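Local coordinates for halogenase (Chondromyces crocatus, PDB 3E1T), which probably catalyses FAD-dependent halogenation in the formation of the myxobacterial natural product chondrochloren, at residues L10-G15 with T21-V26; V145-R150 with R162-A167. All blocks are in the same frame, centred on the assembly; numbering follows the deposited sequence.

Contact 1. Residues L10-G15 with T21-V26; sequences LIVIGG and TLASFV. With FAD (flavin-adenine dinucleotide), chain C.
V26 N is gripped by two carbonyls of its own helix, bonding to L22 O at 3.2 Å and weakly to A23 O. The bond to L22 O is the ordinary i to i+4 bond of the helix; L22 and V26, one turn apart, both turn CB toward strand 10-13. L10 meets them with one methyl, CD2, which lies 3.8 Å from V26 CG2 and 4.1 Å from L22 CG. L10 starts toward the helix from CB, and with CG anti to the backbone N (chi1 169°) its CD2 is set against V26 and L22. V12 continues the apolar seam: its CG2 packs at 3.9 Å against L22 CD2 and more loosely against A23 CB. No hydrogen bond joins strand to helix; the short axes pass 9.1 Å apart, nearly antiparallel at 161°. At the end of the strand I13 CG2 lies 3.6 Å from FAD N1A; just after it G14 CA comes to 3.3 Å from FAD O4B. At phi 114° a side chain on G14 would run into the preceding carbonyl oxygen and the ribose oxygen O4B. G15 N bonds E37 OE1, while the other oxygen of E37 binds FAD. Strand, GxGxxG pattern (G14, G16, G19) and helix are consistent with the opening beta-alpha-beta unit of a Rossmann-type dinucleotide-binding fold.

Contact 2. Residues V145-R150 with R162-A167; sequences VGVRYR and RFIVDA. With FAD (flavin-adenine dinucleotide), chain C.
I164 carries the apolar contact, meeting the 145-150 strand at G146 and V147. Its CD1 rests 3.7 Å from G146 CA, so the isoleucine packs directly on the main chain. Its other branch, CG2, lies 3.7 Å from V147 CG1, and the two side chains meet at a slant. The torsions explain this division: CG1 of I164 stands beside the backbone N (chi1 -45°), and a bend at chi2 (-67°) takes CD1 to the glycine, while CG2 is left for the valine. Within the 162-167 segment, R162 CG packs over one face of the F163 ring, 3.9 Å above the plane and offset toward the rim.

No hydrogen bond spans the two segments. Their strand axes approach to 6.8 Å at 47°, an orientation that fits packing between sheets rather than pairing within one. The backbone bonds of the 145-150 strand go instead to strands 133-140 and 156-161; opposite L138, V145 and G146 together form a classic beta bulge.

Polar and charged groups lie toward the two ends of the 162-167 segment. At the corner of the chain, R162 forms a salt bridge with E340. Farther along, the D166 carboxylate is held at both oxygens, OD1 by S168 OG and OD2 by T172 OG1. A167 O then comes 3.4 Å from FAD C5B.

The isoleucine thus joins an antiparallel meander to the central parallel sheet, the layering found in glutathione reductase-type FAD-binding domains.

Contacts 1 and 2 lie in layers on the two faces of one parallel sheet, their centres 11 Å apart. Strands 10-13 and 163-166 are neighbours in it, tied by probable hydrogen bonds from V165 N to I11 O (3.0 Å) and from A167 N to I13 O (2.9 Å). V165 faces the helical layer, with CG1 3.5 Å from L22 CD2, whereas I164 faces the meander and also touches I11 and I13. Both interfaces are apolar and largely buried, but contact 2 nears the surface at partly exposed V145. Contact 1 packs helix on strand, contact 2 sheet on sheet, and the segments at 10-15 and 162-167 both lead to FAD.

Contact 1. Residues L10-G15 with T21-V26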
ATOM      1  N   LEU A  10      13.881 -20.236   4.951  1.00 35.43           N
ATOM      2  CA  LEU A  10      13.393 -18.850   5.012  1.00 34.38           C
ATOM      3  C   LEU A  10      12.611 -18.604   6.283  1.00 33.77           C
ATOM      4  O   LEU A  10      11.759 -19.409   6.649  1.00 33.48           O
ATOM      5  CB  LEU A  10      12.482 -18.559   3.805  1.00 34.63           C
ATOM      6  CG  LEU A  10      11.634 -17.276   3.740  1.00 34.67           C
ATOM      7  CD1 LEU A  10      12.538 -16.043   3.652  1.00 33.24           C
ATOM      8  CD2 LEU A  10      10.678 -17.325   2.540  1.00 34.22           C
ATOM      9  N   ILE A  11      12.893 -17.482   6.941  1.00 33.16           N
ATOM     10  CA  ILE A  11      12.041 -16.994   8.024  1.00 32.95           C
ATOM     11  C   ILE A  11      11.390 -15.683   7.601  1.00 33.03           C
ATOM     12  O   ILE A  11      12.086 -14.722   7.246  1.00 32.96           O
ATOM     13  CB  ILE A  11      12.817 -16.771   9.336  1.00 32.92           C
ATOM     14  CG1 ILE A  11      13.423 -18.099   9.825  1.00 33.12           C
ATOM     15  CG2 ILE A  11      11.886 -16.175  10.405  1.00 32.58           C
ATOM     16  CD1 ILE A  11      14.639 -17.946  10.727  1.00 33.35           C
ATOM     17  N   VAL A  12      10.058 -15.658   7.648  1.00 32.80           N
ATOM     18  CA  VAL A  12       9.286 -14.462   7.357  1.00 32.53           C
ATOM     19  C   VAL A  12       8.735 -13.874   8.650  1.00 32.03           C
ATOM     20  O   VAL A  12       8.138 -14.584   9.463  1.00 31.56           O
ATOM     21  CB  VAL A  12       8.157 -14.761   6.344  1.00 33.00           C
ATOM     22  CG1 VAL A  12       7.302 -13.525   6.095  1.00 32.44           C
ATOM     23  CG2 VAL A  12       8.765 -15.236   5.039  1.00 32.72           C
ATOM     24  N   ILE A  13       8.981 -12.580   8.835  1.00 30.89           N
ATOM     25  CA  ILE A  13       8.509 -11.832   9.983  1.00 30.86           C
ATOM     26  C   ILE A  13       7.239 -11.049   9.631  1.00 31.05           C
ATOM     27  O   ILE A  13       7.305  -9.968   9.009  1.00 31.25           O
ATOM     28  CB  ILE A  13       9.570 -10.807  10.454  1.00 30.82           C
ATOM     29  CG1 ILE A  13      10.986 -11.420  10.443  1.00 30.43           C
ATOM     30  CG2 ILE A  13       9.139 -10.195  11.787  1.00 30.54           C
ATOM     31  CD1 ILE A  13      12.111 -10.442  10.772  1.00 31.23           C
ATOM     32  N   GLY A  14       6.095 -11.576  10.047  1.00 30.73           N
ATOM     33  CA  GLY A  14       4.801 -10.910   9.860  1.00 30.78           C
ATOM     34  C   GLY A  14       3.927 -11.709   8.917  1.00 31.12           C
ATOM     35  O   GLY A  14       4.412 -12.211   7.914  1.00 31.41           O
ATOM     36  N   GLY A  15       2.638 -11.814   9.231  1.00 31.19           N
ATOM     37  CA  GLY A  15       1.725 -12.615   8.421  1.00 32.22           C
ATOM     38  C   GLY A  15       0.588 -11.863   7.733  1.00 32.55           C
ATOM     39  O   GLY A  15      -0.477 -12.438   7.484  1.00 32.61           O
ATOM     40  N   THR A  21       1.995 -14.133   1.603  1.00 31.54           N
ATOM     41  CA  THR A  21       2.163 -14.323   0.157  1.00 31.14           C
ATOM     42  C   THR A  21       3.551 -14.863  -0.203  1.00 31.32           C
ATOM     43  O   THR A  21       3.678 -15.813  -0.998  1.00 31.56           O
ATOM     44  CB  THR A  21       1.848 -13.020  -0.644  1.00 30.66           C
ATOM     45  OG1 THR A  21       0.472 -12.656  -0.460  1.00 31.66           O
ATOM     46  CG2 THR A  21       2.097 -13.209  -2.121  1.00 30.73           C
ATOM     47  N   LEU A  22       4.584 -14.239   0.356  1.00 31.24           N
ATOM     48  CA  LEU A  22       5.964 -14.705   0.191  1.00 31.19           C
ATOM     49  C   LEU A  22       6.167 -16.119   0.761  1.00 31.24           C
ATOM     50  O   LEU A  22       6.721 -16.973   0.095  1.00 30.78           O
ATOM     51  CB  LEU A  22       6.940 -13.739   0.863  1.00 30.47           C
ATOM     52  CG  LEU A  22       8.377 -14.221   1.092  1.00 30.25           C
ATOM     53  CD1 LEU A  22       9.076 -14.650  -0.194  1.00 29.54           C
ATOM     54  CD2 LEU A  22       9.172 -13.147   1.759  1.00 30.24           C
ATOM     55  N   ALA A  23       5.727 -16.341   1.992  1.00 32.26           N
ATOM     56  CA  ALA A  23       5.839 -17.666   2.614  1.00 33.49           C
ATOM     57  C   ALA A  23       5.210 -18.741   1.722  1.00 34.10           C
ATOM     58  O   ALA A  23       5.866 -19.723   1.385  1.00 34.55           O
ATOM     59  CB  ALA A  23       5.206 -17.654   3.997  1.00 33.30           C
ATOM     60  N   SER A  24       3.958 -18.533   1.309  1.00 35.20           N
ATOM     61  CA  SER A  24       3.269 -19.476   0.420  1.00 36.14           C
ATOM     62  C   SER A  24       4.055 -19.800  -0.842  1.00 36.93           C
ATOM     63  O   SER A  24       4.196 -20.966  -1.192  1.00 37.10           O
ATOM     64  CB  SER A  24       1.877 -18.968   0.042  1.00 35.72           C
ATOM     65  OG  SER A  24       1.091 -18.768   1.193  1.00 37.07           O
ATOM     66  N   PHE A  25       4.571 -18.774  -1.519  1.00 37.84           N
ATOM     67  CA  PHE A  25       5.249 -18.940  -2.817  1.00 38.36           C
ATOM     68  C   PHE A  25       6.572 -19.713  -2.756  1.00 38.85           C
ATOM     69  O   PHE A  25       6.992 -20.319  -3.745  1.00 39.02           O
ATOM     70  CB  PHE A  25       5.521 -17.571  -3.473  1.00 38.86           C
ATOM     71  CG  PHE A  25       4.332 -16.964  -4.179  1.00 39.17           C
ATOM     72  CD1 PHE A  25       3.343 -17.762  -4.744  1.00 40.07           C
ATOM     73  CD2 PHE A  25       4.228 -15.587  -4.303  1.00 39.41           C
ATOM     74  CE1 PHE A  25       2.254 -17.191  -5.409  1.00 41.47           C
ATOM     75  CE2 PHE A  25       3.145 -15.008  -4.963  1.00 39.56           C
ATOM     76  CZ  PHE A  25       2.157 -15.812  -5.520  1.00 40.08           C
ATOM     77  N   VAL A  26       7.265 -19.638  -1.628  1.00 39.09           N
ATOM     78  CA  VAL A  26       8.517 -20.366  -1.484  1.00 39.49           C
ATOM     79  C   VAL A  26       8.223 -21.817  -1.059  1.00 40.22           C
ATOM     80  O   VAL A  26       8.834 -22.747  -1.576  1.00 40.35           O
ATOM     81  CB  VAL A  26       9.512 -19.664  -0.511  1.00 39.61           C
ATOM     82  CG1 VAL A  26      10.767 -20.525  -0.297  1.00 39.08           C
ATOM     83  CG2 VAL A  26       9.909 -18.278  -1.038  1.00 38.66           C
TER
HETATM   84  PA  FAD C 600       0.830  -5.423   7.391  1.00 27.39           P
HETATM   85  O1A FAD C 600      -0.521  -5.610   6.753  1.00 28.07           O
HETATM   86  O2A FAD C 600       0.948  -4.238   8.286  1.00 26.90           O
HETATM   87  O5B FAD C 600       1.137  -6.752   8.255  1.00 26.81           O
HETATM   88  C5B FAD C 600       2.368  -6.922   8.939  1.00 28.95           C
HETATM   89  C4B FAD C 600       2.203  -7.988  10.027  1.00 31.44           C
HETATM   90  O4B FAD C 600       3.376  -8.102  10.806  1.00 31.30           O
HETATM   91  C3B FAD C 600       1.078  -7.623  10.989  1.00 33.36           C
HETATM   92  O3B FAD C 600       0.173  -8.703  11.026  1.00 36.68           O
HETATM   93  C2B FAD C 600       1.747  -7.451  12.337  1.00 33.90           C
HETATM   94  O2B FAD C 600       0.954  -8.011  13.346  1.00 31.82           O
HETATM   95  C1B FAD C 600       3.041  -8.226  12.165  1.00 33.58           C
HETATM   96  N9A FAD C 600       4.178  -7.750  12.973  1.00 35.59           N
HETATM   97  C8A FAD C 600       4.537  -6.466  13.295  1.00 35.61           C
HETATM   98  N7A FAD C 600       5.669  -6.522  14.034  1.00 36.82           N
HETATM   99  C5A FAD C 600       6.046  -7.816  14.175  1.00 36.30           C
HETATM  100  C6A FAD C 600       7.110  -8.449  14.836  1.00 35.67           C
HETATM  101  N6A FAD C 600       7.955  -7.766  15.618  1.00 35.08           N
HETATM  102  N1A FAD C 600       7.205  -9.820  14.781  1.00 34.72           N
HETATM  103  C2A FAD C 600       6.265 -10.573  14.127  1.00 35.06           C
HETATM  104  N3A FAD C 600       5.217  -9.940  13.493  1.00 35.80           N
HETATM  105  C4A FAD C 600       5.113  -8.592  13.510  1.00 35.76           C
HETATM  106  N1  FAD C 600      -3.851  -0.547   0.896  1.00 26.79           N
HETATM  107  C2  FAD C 600      -4.721  -1.050  -0.031  1.00 27.58           C
HETATM  108  O2  FAD C 600      -4.332  -1.967  -0.751  1.00 27.48           O
HETATM  109  N3  FAD C 600      -5.990  -0.509  -0.140  1.00 27.48           N
HETATM  110  C4  FAD C 600      -6.396   0.530   0.691  1.00 28.11           C
HETATM  111  O4  FAD C 600      -7.533   1.000   0.611  1.00 28.29           O
HETATM  112  C4X FAD C 600      -5.505   1.048   1.622  1.00 28.01           C
HETATM  113  N5  FAD C 600      -5.869   2.080   2.466  1.00 27.79           N
HETATM  114  C5X FAD C 600      -4.966   2.569   3.390  1.00 27.53           C
HETATM  115  C6  FAD C 600      -5.319   3.620   4.243  1.00 27.51           C
HETATM  116  C7  FAD C 600      -4.392   4.110   5.176  1.00 27.65           C
HETATM  117  C7M FAD C 600      -4.710   5.374   5.923  1.00 25.87           C
HETATM  118  C8  FAD C 600      -3.109   3.555   5.255  1.00 27.39           C
HETATM  119  C8M FAD C 600      -2.021   4.182   6.096  1.00 27.78           C
HETATM  120  C9  FAD C 600      -2.770   2.503   4.411  1.00 27.85           C
HETATM  121  C9A FAD C 600      -3.686   2.007   3.476  1.00 27.85           C
HETATM  122  N10 FAD C 600      -3.321   0.957   2.655  1.00 27.92           N
HETATM  123  C10 FAD C 600      -4.221   0.484   1.723  1.00 27.86           C
HETATM  124  C1' FAD C 600      -1.977   0.270   2.822  1.00 28.31           C
HETATM  125  C2' FAD C 600      -2.047  -1.087   3.532  1.00 29.21           C
HETATM  126  O2' FAD C 600      -2.474  -0.860   4.859  1.00 28.68           O
HETATM  127  C3' FAD C 600      -0.670  -1.767   3.559  1.00 27.50           C
HETATM  128  O3' FAD C 600       0.053  -1.485   2.380  1.00 28.41           O
HETATM  129  C4' FAD C 600      -0.704  -3.292   3.668  1.00 28.28           C
HETATM  130  O4' FAD C 600      -1.337  -3.662   4.873  1.00 27.62           O
HETATM  131  C5' FAD C 600       0.726  -3.831   3.660  1.00 26.01           C
HETATM  132  O5' FAD C 600       0.728  -5.167   4.082  1.00 27.86           O
HETATM  133  P   FAD C 600       2.010  -5.812   4.804  1.00 25.76           P
HETATM  134  O1P FAD C 600       1.938  -7.318   4.667  1.00 26.39           O
HETATM  135  O2P FAD C 600       3.275  -5.301   4.188  1.00 22.01           O
HETATM  136  O3P FAD C 600       1.973  -5.271   6.296  1.00 23.76           O

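Contact 2. Residues V145-R150 with R162-A167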
ATOM      1  N   VAL A 145      21.311 -14.269   9.576  1.00 36.62           N
ATOM      2  CA  VAL A 145      21.394 -15.732   9.742  1.00 36.11           C
ATOM      3  C   VAL A 145      20.283 -16.319  10.589  1.00 36.03           C
ATOM      4  O   VAL A 145      20.099 -17.534  10.622  1.00 35.77           O
ATOM      5  CB  VAL A 145      22.788 -16.225  10.275  1.00 36.03           C
ATOM      6  CG1 VAL A 145      23.828 -16.253   9.154  1.00 35.32           C
ATOM      7  CG2 VAL A 145      23.265 -15.402  11.444  1.00 35.71           C
ATOM      8  N   GLY A 146      19.549 -15.456  11.277  1.00 36.08           N
ATOM      9  CA  GLY A 146      18.430 -15.911  12.083  1.00 36.78           C
ATOM     10  C   GLY A 146      17.688 -14.782  12.743  1.00 37.13           C
ATOM     11  O   GLY A 146      17.899 -13.614  12.412  1.00 37.33           O
ATOM     12  N   VAL A 147      16.805 -15.135  13.667  1.00 37.58           N
ATOM     13  CA  VAL A 147      16.054 -14.156  14.430  1.00 38.72           C
ATOM     14  C   VAL A 147      15.997 -14.541  15.908  1.00 39.80           C
ATOM     15  O   VAL A 147      16.123 -15.719  16.249  1.00 39.73           O
ATOM     16  CB  VAL A 147      14.595 -13.981  13.887  1.00 38.73           C
ATOM     17  CG1 VAL A 147      14.598 -13.436  12.453  1.00 38.20           C
ATOM     18  CG2 VAL A 147      13.799 -15.290  13.989  1.00 37.49           C
ATOM     19  N   ARG A 148      15.831 -13.545  16.776  1.00 41.16           N
ATOM     20  CA  ARG A 148      15.401 -13.783  18.153  1.00 43.05           C
ATOM     21  C   ARG A 148      13.934 -13.405  18.261  1.00 43.72           C
ATOM     22  O   ARG A 148      13.538 -12.336  17.791  1.00 43.89           O
ATOM     23  CB  ARG A 148      16.220 -12.964  19.164  1.00 42.87           C
ATOM     24  CG  ARG A 148      15.450 -12.653  20.470  1.00 44.18           C
ATOM     25  CD  ARG A 148      16.306 -12.135  21.621  1.00 44.79           C
ATOM     26  NE  ARG A 148      17.375 -11.231  21.198  1.00 49.36           N
ATOM     27  CZ  ARG A 148      18.642 -11.600  21.073  1.00 50.06           C
ATOM     28  NH1 ARG A 148      18.992 -12.850  21.337  1.00 51.11           N
ATOM     29  NH2 ARG A 148      19.555 -10.727  20.680  1.00 51.37           N
ATOM     30  N   TYR A 149      13.136 -14.272  18.881  1.00 44.76           N
ATOM     31  CA  TYR A 149      11.713 -14.010  19.096  1.00 46.32           C
ATOM     32  C   TYR A 149      11.246 -14.454  20.479  1.00 47.32           C
ATOM     33  O   TYR A 149      11.953 -15.181  21.165  1.00 46.92           O
ATOM     34  CB  TYR A 149      10.859 -14.702  18.018  1.00 46.46           C
ATOM     35  CG  TYR A 149      10.914 -16.221  18.023  1.00 46.52           C
ATOM     36  CD1 TYR A 149       9.928 -16.972  18.658  1.00 46.98           C
ATOM     37  CD2 TYR A 149      11.945 -16.903  17.373  1.00 47.30           C
ATOM     38  CE1 TYR A 149       9.971 -18.373  18.659  1.00 47.10           C
ATOM     39  CE2 TYR A 149      12.001 -18.300  17.365  1.00 47.47           C
ATOM     40  CZ  TYR A 149      11.010 -19.026  18.007  1.00 47.43           C
ATOM     41  OH  TYR A 149      11.061 -20.404  17.998  1.00 47.71           O
ATOM     42  N   ARG A 150      10.052 -14.007  20.869  1.00 48.84           N
ATOM     43  CA  ARG A 150       9.350 -14.552  22.033  1.00 50.61           C
ATOM     44  C   ARG A 150       8.169 -15.363  21.519  1.00 51.16           C
ATOM     45  O   ARG A 150       7.420 -14.883  20.663  1.00 51.18           O
ATOM     46  CB  ARG A 150       8.824 -13.449  22.954  1.00 50.48           C
ATOM     47  CG  ARG A 150       9.737 -12.254  23.148  1.00 51.79           C
ATOM     48  CD  ARG A 150       9.052 -11.202  24.015  1.00 52.20           C
ATOM     49  NE  ARG A 150       9.081 -11.558  25.436  1.00 55.69           N
ATOM     50  CZ  ARG A 150       8.311 -11.006  26.372  1.00 57.21           C
ATOM     51  NH1 ARG A 150       7.428 -10.065  26.053  1.00 58.74           N
ATOM     52  NH2 ARG A 150       8.423 -11.395  27.635  1.00 58.12           N
ATOM     53  N   ARG A 162      18.680 -19.476   5.736  1.00 38.59           N
ATOM     54  CA  ARG A 162      19.509 -18.835   4.720  1.00 37.88           C
ATOM     55  C   ARG A 162      19.012 -17.406   4.373  1.00 36.82           C
ATOM     56  O   ARG A 162      19.813 -16.531   4.019  1.00 37.35           O
ATOM     57  CB  ARG A 162      19.593 -19.714   3.464  1.00 37.88           C
ATOM     58  CG  ARG A 162      20.626 -19.236   2.441  1.00 38.57           C
ATOM     59  CD  ARG A 162      20.619 -20.069   1.171  1.00 38.65           C
ATOM     60  NE  ARG A 162      21.223 -19.348   0.048  1.00 39.82           N
ATOM     61  CZ  ARG A 162      21.408 -19.850  -1.173  1.00 41.53           C
ATOM     62  NH1 ARG A 162      21.057 -21.099  -1.458  1.00 42.13           N
ATOM     63  NH2 ARG A 162      21.956 -19.098  -2.121  1.00 42.28           N
ATOM     64  N   PHE A 163      17.701 -17.187   4.484  1.00 35.30           N
ATOM     65  CA  PHE A 163      17.080 -15.903   4.151  1.00 33.79           C
ATOM     66  C   PHE A 163      16.123 -15.461   5.235  1.00 32.93           C
ATOM     67  O   PHE A 163      15.329 -16.259   5.719  1.00 32.89           O
ATOM     68  CB  PHE A 163      16.303 -15.995   2.846  1.00 33.13           C
ATOM     69  CG  PHE A 163      17.130 -16.383   1.670  1.00 32.78           C
ATOM     70  CD1 PHE A 163      17.974 -15.470   1.068  1.00 31.81           C
ATOM     71  CD2 PHE A 163      17.043 -17.666   1.149  1.00 31.81           C
ATOM     72  CE1 PHE A 163      18.735 -15.836  -0.040  1.00 33.21           C
ATOM     73  CE2 PHE A 163      17.794 -18.035   0.043  1.00 33.50           C
ATOM     74  CZ  PHE A 163      18.642 -17.119  -0.553  1.00 32.49           C
ATOM     75  N   ILE A 164      16.209 -14.187   5.609  1.00 32.25           N
ATOM     76  CA  ILE A 164      15.292 -13.576   6.575  1.00 31.58           C
ATOM     77  C   ILE A 164      14.598 -12.415   5.859  1.00 31.10           C
ATOM     78  O   ILE A 164      15.273 -11.591   5.247  1.00 30.60           O
ATOM     79  CB  ILE A 164      16.033 -13.007   7.821  1.00 31.98           C
ATOM     80  CG1 ILE A 164      17.080 -13.996   8.368  1.00 33.35           C
ATOM     81  CG2 ILE A 164      15.026 -12.577   8.917  1.00 31.93           C
ATOM     82  CD1 ILE A 164      16.513 -15.271   8.955  1.00 34.73           C
ATOM     83  N   VAL A 165      13.267 -12.370   5.909  1.00 30.19           N
ATOM     84  CA  VAL A 165      12.517 -11.276   5.275  1.00 29.08           C
ATOM     85  C   VAL A 165      11.598 -10.539   6.252  1.00 28.68           C
ATOM     86  O   VAL A 165      10.786 -11.160   6.928  1.00 28.49           O
ATOM     87  CB  VAL A 165      11.700 -11.754   4.056  1.00 29.41           C
ATOM     88  CG1 VAL A 165      10.873 -10.591   3.482  1.00 28.18           C
ATOM     89  CG2 VAL A 165      12.637 -12.339   2.968  1.00 27.56           C
ATOM     90  N   ASP A 166      11.754  -9.217   6.317  1.00 27.87           N
ATOM     91  CA  ASP A 166      10.883  -8.348   7.101  1.00 28.08           C
ATOM     92  C   ASP A 166       9.638  -8.014   6.284  1.00 27.88           C
ATOM     93  O   ASP A 166       9.707  -7.299   5.275  1.00 28.05           O
ATOM     94  CB  ASP A 166      11.634  -7.075   7.504  1.00 28.20           C
ATOM     95  CG  ASP A 166      10.838  -6.179   8.442  1.00 29.28           C
ATOM     96  OD1 ASP A 166       9.778  -6.586   8.985  1.00 30.43           O
ATOM     97  OD2 ASP A 166      11.289  -5.043   8.649  1.00 31.15           O
ATOM     98  N   ALA A 167       8.511  -8.579   6.710  1.00 27.20           N
ATOM     99  CA  ALA A 167       7.205  -8.265   6.161  1.00 26.91           C
ATOM    100  C   ALA A 167       6.365  -7.794   7.327  1.00 26.65           C
ATOM    101  O   ALA A 167       5.177  -8.073   7.391  1.00 26.79           O
ATOM    102  CB  ALA A 167       6.574  -9.499   5.529  1.00 26.77           C
TER
HETATM  103  PA  FAD C 600       0.830  -5.423   7.391  1.00 27.39           P
HETATM  104  O1A FAD C 600      -0.521  -5.610   6.753  1.00 28.07           O
HETATM  105  O2A FAD C 600       0.948  -4.238   8.286  1.00 26.90           O
HETATM  106  O5B FAD C 600       1.137  -6.752   8.255  1.00 26.81           O
HETATM  107  C5B FAD C 600       2.368  -6.922   8.939  1.00 28.95           C
HETATM  108  C4B FAD C 600       2.203  -7.988  10.027  1.00 31.44           C
HETATM  109  O4B FAD C 600       3.376  -8.102  10.806  1.00 31.30           O
HETATM  110  C3B FAD C 600       1.078  -7.623  10.989  1.00 33.36           C
HETATM  111  O3B FAD C 600       0.173  -8.703  11.026  1.00 36.68           O
HETATM  112  C2B FAD C 600       1.747  -7.451  12.337  1.00 33.90           C
HETATM  113  O2B FAD C 600       0.954  -8.011  13.346  1.00 31.82           O
HETATM  114  C1B FAD C 600       3.041  -8.226  12.165  1.00 33.58           C
HETATM  115  N9A FAD C 600       4.178  -7.750  12.973  1.00 35.59           N
HETATM  116  C8A FAD C 600       4.537  -6.466  13.295  1.00 35.61           C
HETATM  117  N7A FAD C 600       5.669  -6.522  14.034  1.00 36.82           N
HETATM  118  C5A FAD C 600       6.046  -7.816  14.175  1.00 36.30           C
HETATM  119  C6A FAD C 600       7.110  -8.449  14.836  1.00 35.67           C
HETATM  120  N6A FAD C 600       7.955  -7.766  15.618  1.00 35.08           N
HETATM  121  N1A FAD C 600       7.205  -9.820  14.781  1.00 34.72           N
HETATM  122  C2A FAD C 600       6.265 -10.573  14.127  1.00 35.06           C
HETATM  123  N3A FAD C 600       5.217  -9.940  13.493  1.00 35.80           N
HETATM  124  C4A FAD C 600       5.113  -8.592  13.510  1.00 35.76           C
HETATM  125  N1  FAD C 600      -3.851  -0.547   0.896  1.00 26.79           N
HETATM  126  C2  FAD C 600      -4.721  -1.050  -0.031  1.00 27.58           C
HETATM  127  O2  FAD C 600      -4.332  -1.967  -0.751  1.00 27.48           O
HETATM  128  N3  FAD C 600      -5.990  -0.509  -0.140  1.00 27.48           N
HETATM  129  C4  FAD C 600      -6.396   0.530   0.691  1.00 28.11           C
HETATM  130  O4  FAD C 600      -7.533   1.000   0.611  1.00 28.29           O
HETATM  131  C4X FAD C 600      -5.505   1.048   1.622  1.00 28.01           C
HETATM  132  N5  FAD C 600      -5.869   2.080   2.466  1.00 27.79           N
HETATM  133  C5X FAD C 600      -4.966   2.569   3.390  1.00 27.53           C
HETATM  134  C6  FAD C 600      -5.319   3.620   4.243  1.00 27.51           C
HETATM  135  C7  FAD C 600      -4.392   4.110   5.176  1.00 27.65           C
HETATM  136  C7M FAD C 600      -4.710   5.374   5.923  1.00 25.87           C
HETATM  137  C8  FAD C 600      -3.109   3.555   5.255  1.00 27.39           C
HETATM  138  C8M FAD C 600      -2.021   4.182   6.096  1.00 27.78           C
HETATM  139  C9  FAD C 600      -2.770   2.503   4.411  1.00 27.85           C
HETATM  140  C9A FAD C 600      -3.686   2.007   3.476  1.00 27.85           C
HETATM  141  N10 FAD C 600      -3.321   0.957   2.655  1.00 27.92           N
HETATM  142  C10 FAD C 600      -4.221   0.484   1.723  1.00 27.86           C
HETATM  143  C1' FAD C 600      -1.977   0.270   2.822  1.00 28.31           C
HETATM  144  C2' FAD C 600      -2.047  -1.087   3.532  1.00 29.21           C
HETATM  145  O2' FAD C 600      -2.474  -0.860   4.859  1.00 28.68           O
HETATM  146  C3' FAD C 600      -0.670  -1.767   3.559  1.00 27.50           C
HETATM  147  O3' FAD C 600       0.053  -1.485   2.380  1.00 28.41           O
HETATM  148  C4' FAD C 600      -0.704  -3.292   3.668  1.00 28.28           C
HETATM  149  O4' FAD C 600      -1.337  -3.662   4.873  1.00 27.62           O
HETATM  150  C5' FAD C 600       0.726  -3.831   3.660  1.00 26.01           C
HETATM  151  O5' FAD C 600       0.728  -5.167   4.082  1.00 27.86           O
HETATM  152  P   FAD C 600       2.010  -5.812   4.804  1.00 25.76           P
HETATM  153  O1P FAD C 600       1.938  -7.318   4.667  1.00 26.39           O
HETATM  154  O2P FAD C 600       3.275  -5.301   4.188  1.00 22.01           O
HETATM  155  O3P FAD C 600       1.973  -5.271   6.296  1.00 23.76           O